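Local coordinates for protein endo-xylogalacturonan hydrolase A (PDB 4C2L) that cleaves the xylose-substituted galacturonan backbone of xylogalacturonan in the hairy regions of pectin, as a secreted family 28 glycoside hydrolase, at residues I235-L240 and A265-Y270; F298-C303 and A341-G346. One frame throughout, in Å; residues are numbered along the deposited sequence.

Interaction 1. Residues I235-L240 and A265-Y270; sequences ISVGSL and AGIKTY. With SO4 (sulfate ion), chain E; SO4 (sulfate ion), chain H.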
loop_
_atom_site.group_PDB
_atom_site.type_symbol
_atom_site.label_atom_id
_atom_site.label_comp_id
_atom_site.label_asym_id
_atom_site.label_seq_id
_atom_site.Cartn_x
_atom_site.Cartn_y
_atom_site.Cartn_z
ATOM N N ILE A 235 -2.491 7.631 -2.336
ATOM C CA ILE A 235 -1.650 6.913 -3.292
ATOM C C ILE A 235 -0.350 7.692 -3.223
ATOM O O ILE A 235 -0.287 8.841 -3.662
ATOM C CB ILE A 235 -2.249 6.987 -4.718
ATOM C CG1 ILE A 235 -3.655 6.382 -4.779
ATOM C CG2 ILE A 235 -1.341 6.321 -5.752
ATOM C CD1 ILE A 235 -3.744 4.906 -4.492
ATOM N N SER A 236 0.673 7.066 -2.641
ATOM C CA SER A 236 1.805 7.796 -2.113
ATOM C C SER A 236 3.130 7.260 -2.649
ATOM O O SER A 236 3.392 6.069 -2.554
ATOM C CB SER A 236 1.766 7.646 -0.579
ATOM O OG SER A 236 2.698 8.490 0.067
ATOM N N VAL A 237 3.949 8.125 -3.243
ATOM C CA VAL A 237 5.315 7.724 -3.588
ATOM C C VAL A 237 6.173 7.959 -2.351
ATOM O O VAL A 237 6.274 9.083 -1.840
ATOM C CB VAL A 237 5.899 8.508 -4.786
ATOM C CG1 VAL A 237 7.386 8.193 -4.971
ATOM C CG2 VAL A 237 5.128 8.189 -6.070
ATOM N N GLY A 238 6.811 6.902 -1.877
ATOM C CA GLY A 238 7.740 7.021 -0.757
ATOM C C GLY A 238 7.266 6.399 0.558
ATOM O O GLY A 238 6.325 5.586 0.569
ATOM N N SER A 239 7.922 6.761 1.669
ATOM C CA SER A 239 9.039 7.722 1.644
ATOM C C SER A 239 10.248 7.148 0.912
ATOM O O SER A 239 10.459 5.940 0.879
ATOM C CB SER A 239 9.470 8.106 3.055
ATOM O OG SER A 239 9.897 6.963 3.768
ATOM N N LEU A 240 11.040 8.040 0.337
ATOM C CA LEU A 240 12.287 7.656 -0.311
ATOM C C LEU A 240 13.422 8.440 0.328
ATOM O O LEU A 240 13.222 9.568 0.766
ATOM C CB LEU A 240 12.225 8.012 -1.803
ATOM C CG LEU A 240 11.039 7.473 -2.602
ATOM C CD1 LEU A 240 11.167 7.969 -4.032
ATOM C CD2 LEU A 240 10.974 5.949 -2.553
ATOM N N ALA A 265 -3.192 11.938 -3.028
ATOM C CA ALA A 265 -1.993 11.462 -3.713
ATOM C C ALA A 265 -0.827 12.322 -3.317
ATOM O O ALA A 265 -1.006 13.474 -2.911
ATOM C CB ALA A 265 -2.190 11.506 -5.218
ATOM N N GLY A 266 0.381 11.770 -3.400
ATOM C CA GLY A 266 1.536 12.598 -3.103
ATOM C C GLY A 266 2.867 11.904 -3.253
ATOM O O GLY A 266 2.937 10.721 -3.619
ATOM N N ILE A 267 3.910 12.688 -2.990
ATOM C CA ILE A 267 5.300 12.244 -3.037
ATOM C C ILE A 267 5.969 12.675 -1.737
ATOM O O ILE A 267 5.793 13.821 -1.310
ATOM C CB ILE A 267 6.044 12.875 -4.245
ATOM C CG1 ILE A 267 5.366 12.436 -5.555
ATOM C CG2 ILE A 267 7.518 12.438 -4.241
ATOM C CD1 ILE A 267 5.839 13.175 -6.793
ATOM N N LYS A 268 6.733 11.775 -1.106
ATOM C CA LYS A 268 7.403 12.094 0.152
ATOM C C LYS A 268 8.856 11.690 0.066
ATOM O O LYS A 268 9.161 10.523 -0.156
ATOM C CB LYS A 268 6.832 11.310 1.340
ATOM C CG LYS A 268 5.338 11.214 1.462
ATOM C CD LYS A 268 4.966 10.700 2.855
ATOM C CE LYS A 268 5.479 9.298 3.129
ATOM N NZ LYS A 268 4.658 8.598 4.171
ATOM N N THR A 269 9.765 12.639 0.260
ATOM C CA THR A 269 11.184 12.301 0.236
ATOM C C THR A 269 11.871 12.912 1.452
ATOM O O THR A 269 11.482 13.966 1.929
ATOM C CB THR A 269 11.874 12.780 -1.061
ATOM O OG1 THR A 269 11.714 14.200 -1.201
ATOM C CG2 THR A 269 11.252 12.090 -2.293
ATOM N N TYR A 270 12.907 12.237 1.935
ATOM C CA TYR A 270 13.727 12.765 3.010
ATOM C C TYR A 270 14.598 13.902 2.481
ATOM O O TYR A 270 14.959 13.916 1.312
ATOM C CB TYR A 270 14.625 11.664 3.565
ATOM C CG TYR A 270 13.916 10.763 4.553
ATOM C CD1 TYR A 270 13.169 9.663 4.118
ATOM C CD2 TYR A 270 14.011 11.001 5.926
ATOM C CE1 TYR A 270 12.515 8.833 5.031
ATOM C CE2 TYR A 270 13.367 10.177 6.841
ATOM C CZ TYR A 270 12.629 9.097 6.388
ATOM O OH TYR A 270 11.997 8.284 7.312
HETATM S S SO4 E . 6.981 5.629 5.311
HETATM O O1 SO4 E . 5.740 6.024 6.010
HETATM O O2 SO4 E . 8.114 6.381 5.908
HETATM O O3 SO4 E . 6.775 5.950 3.890
HETATM O O4 SO4 E . 7.237 4.193 5.519
HETATM S S SO4 H . 2.324 9.823 6.625
HETATM O O1 SO4 H . 2.045 10.421 7.950
HETATM O O2 SO4 H . 3.660 10.256 6.167
HETATM O O3 SO4 H . 1.299 10.316 5.680
HETATM O O4 SO4 H . 2.258 8.340 6.680
HETATM O O HOH W 1 4.138 6.845 1.572
#
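Val237 and Ile267 meet on the inner face of two parallel strands, Val237 CB lying 4.0 Å from Ile267 CG1. Beside them the backbone of Lys268 is gripped twice: its N donates to Val237 O (2.8 Å) and its O accepts from Leu240 N (3.2 Å). Gly238 and Ser239 together face the single residue Lys268, a beta bulge, with a cis peptide between them. Tyr270 N then bonds Leu240 O, which also lies in the plane of the Tyr270 ring at its CD1 edge, while CE1 comes to 3.5 Å from Ser239 OG. These are neighbouring coils of the right-handed parallel beta-helix of glycoside hydrolase family 28. The outer side chains lie near the probable active site: Lys268 is about 6 Å from Asp210, the likely proton donor, and Ser236 about 6 Å from His233, also assigned by similarity (both between side chains). On that outer side two sulfates, probably from the crystallisation liquor, are bound. Ser239 N meets O3 of the chain E sulfate at 2.6 Å, and its OG, set between backbone N and carbonyl carbon (chi1 60°), donates to O2 of that ion. Lys268 leans over the neighbouring strand, its chain bent at chi3 (-63°); its NZ bonds O2 of the chain H sulfate at 2.8 Å and the chain E sulfate only weakly. A water links Ser236 OG to Gly238 O. Farther out, Lys263 bonds Ser236 OG, Lys216 bonds Gly238 O, and the rings of Tyr304 and Tyr270 meet edge to face.

Interaction 2. Residues F298-C303 and A341-G346; sequences FQIQSC and ANLDCG
Ile300 packs against Leu343 and Cys345 across two parallel strands. Its CB lies 4.0 Å from Leu343 CA, and CG1, which the first torsion (chi1 -64°) places beside the backbone N, comes to 4.3 Å from Leu343 CD2. CG2 meets both Asp344 O and Cys345 SG, and the terminal CD1 ends 3.7 Å from Cys345 SG; this sulfur is fixed by its disulfide to Cys351. Leu343 CD2 also meets Phe298, touching CD2 of the ring at its edge and in its plane, the two side chains crossing at about a right angle. Ile300 N bonds Asn342 O at 2.8 Å, whereas Asp344 N approaches Ile300 O well off the carbonyl direction, with a C=O...N angle of 133°. Past the paired strands, Ser302 OG donates to Asp344 O at 2.7 Å, carrying the link on where the backbone ladder ends. On the other face, Asn342 is held by Tyr296 and by the backbone of Ser387 near the C-terminus. Apolar rows of this kind, with like positions of successive coils stacked above one another, fill the interior of the right-handed parallel beta-helix.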
loop_
_atom_site.group_PDB
_atom_site.type_symbol
_atom_site.label_atom_id
_atom_site.label_comp_id
_atom_site.label_asym_id
_atom_site.label_seq_id
_atom_site.Cartn_x
_atom_site.Cartn_y
_atom_site.Cartn_z
ATOM N N PHE A 298 -3.408 16.888 -3.394
ATOM C CA PHE A 298 -2.047 16.457 -3.736
ATOM C C PHE A 298 -1.040 17.090 -2.810
ATOM O O PHE A 298 -1.212 18.238 -2.367
ATOM C CB PHE A 298 -1.712 16.781 -5.197
ATOM C CG PHE A 298 -0.578 15.960 -5.740
ATOM C CD1 PHE A 298 -0.813 14.682 -6.238
ATOM C CD2 PHE A 298 0.728 16.439 -5.724
ATOM C CE1 PHE A 298 0.233 13.900 -6.722
ATOM C CE2 PHE A 298 1.777 15.666 -6.219
ATOM C CZ PHE A 298 1.529 14.390 -6.706
ATOM N N GLN A 299 0.032 16.359 -2.511
ATOM C CA GLN A 299 1.019 16.890 -1.602
ATOM C C GLN A 299 2.400 16.430 -2.011
ATOM O O GLN A 299 2.582 15.277 -2.394
ATOM C CB GLN A 299 0.708 16.460 -0.162
ATOM C CG GLN A 299 1.672 17.018 0.866
ATOM C CD GLN A 299 1.294 16.680 2.290
ATOM O OE1 GLN A 299 0.431 15.826 2.538
ATOM N NE2 GLN A 299 1.957 17.329 3.247
ATOM N N ILE A 300 3.358 17.352 -1.963
ATOM C CA ILE A 300 4.750 16.982 -2.080
ATOM C C ILE A 300 5.433 17.364 -0.784
ATOM O O ILE A 300 5.378 18.536 -0.350
ATOM C CB ILE A 300 5.447 17.671 -3.267
ATOM C CG1 ILE A 300 4.812 17.220 -4.598
ATOM C CG2 ILE A 300 6.939 17.339 -3.249
ATOM C CD1 ILE A 300 5.318 18.000 -5.798
ATOM N N GLN A 301 6.080 16.374 -0.177
ATOM C CA GLN A 301 6.868 16.574 1.022
ATOM C C GLN A 301 8.319 16.347 0.680
ATOM O O GLN A 301 8.670 15.303 0.127
ATOM C CB GLN A 301 6.432 15.596 2.124
ATOM C CG GLN A 301 5.059 15.907 2.702
ATOM C CD GLN A 301 4.533 14.753 3.537
ATOM O OE1 GLN A 301 4.861 14.632 4.719
ATOM N NE2 GLN A 301 3.738 13.895 2.925
ATOM N N SER A 302 9.162 17.333 0.993
ATOM C CA SER A 302 10.593 17.234 0.730
ATOM C C SER A 302 11.401 17.299 2.027
ATOM O O SER A 302 12.633 17.209 2.008
ATOM C CB SER A 302 11.036 18.365 -0.197
ATOM O OG SER A 302 10.741 19.622 0.384
ATOM N N CYS A 303 10.699 17.457 3.141
ATOM C CA CYS A 303 11.330 17.537 4.461
ATOM C C CYS A 303 10.806 16.385 5.331
ATOM O O CYS A 303 10.627 16.525 6.548
ATOM C CB CYS A 303 11.032 18.904 5.091
ATOM S SG CYS A 303 12.026 19.311 6.555
ATOM N N ALA A 341 -3.887 21.817 -1.958
ATOM C CA ALA A 341 -2.637 21.109 -2.286
ATOM C C ALA A 341 -1.444 21.829 -1.683
ATOM O O ALA A 341 -1.432 23.052 -1.618
ATOM C CB ALA A 341 -2.476 20.979 -3.795
ATOM N N ASN A 342 -0.438 21.067 -1.256
ATOM C CA ASN A 342 0.762 21.625 -0.647
ATOM C C ASN A 342 1.957 21.014 -1.368
ATOM O O ASN A 342 2.326 19.864 -1.117
ATOM C CB ASN A 342 0.804 21.295 0.854
ATOM C CG ASN A 342 1.801 22.153 1.624
ATOM O OD1 ASN A 342 2.787 22.651 1.071
ATOM N ND2 ASN A 342 1.543 22.337 2.916
ATOM N N LEU A 343 2.538 21.774 -2.289
ATOM C CA LEU A 343 3.598 21.257 -3.152
ATOM C C LEU A 343 4.912 21.838 -2.676
ATOM O O LEU A 343 5.383 22.869 -3.188
ATOM C CB LEU A 343 3.325 21.616 -4.618
ATOM C CG LEU A 343 1.923 21.361 -5.185
ATOM C CD1 LEU A 343 1.816 21.754 -6.653
ATOM C CD2 LEU A 343 1.511 19.905 -4.999
ATOM N N ASP A 344 5.487 21.195 -1.663
ATOM C CA ASP A 344 6.727 21.667 -1.083
ATOM C C ASP A 344 7.940 20.959 -1.705
ATOM O O ASP A 344 8.558 20.097 -1.072
ATOM C CB ASP A 344 6.723 21.507 0.446
ATOM C CG ASP A 344 7.786 22.365 1.120
ATOM O OD1 ASP A 344 7.967 23.526 0.691
ATOM O OD2 ASP A 344 8.440 21.892 2.071
ATOM N N CYS A 345 8.283 21.323 -2.941
ATOM C CA CYS A 345 9.470 20.732 -3.573
ATOM C C CYS A 345 10.755 21.204 -2.880
ATOM O O CYS A 345 10.784 22.292 -2.308
ATOM C CB CYS A 345 9.513 21.035 -5.072
ATOM S SG CYS A 345 8.562 19.817 -6.019
ATOM N N GLY A 346 11.795 20.375 -2.941
ATOM C CA GLY A 346 13.059 20.666 -2.272
ATOM C C GLY A 346 13.803 21.806 -2.950
ATOM O O GLY A 346 13.674 22.015 -4.150
#

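Interactions 1 and 2 are consecutive steps of one parallel sheet: strands 266-269 and 296-301 are neighbours in it, probably joined by backbone bonds from Gln301 N to Ile267 O and from Thr269 N to Gln301 O. Both contacts are largely buried, each with an apolar inward face. They differ on the outward face and at the strand ends. In interaction 1 the ladder shifts register at a bulge, and serine and lysine groups bind anions beside the predicted catalytic residues. Interaction 2, farther from the chain's centre, has no bulge; a serine-to-backbone bond lies past the strand end, an asparagine amide is shared between a tyrosine and the C-terminal tail, and a disulfide cysteine joins its apolar row.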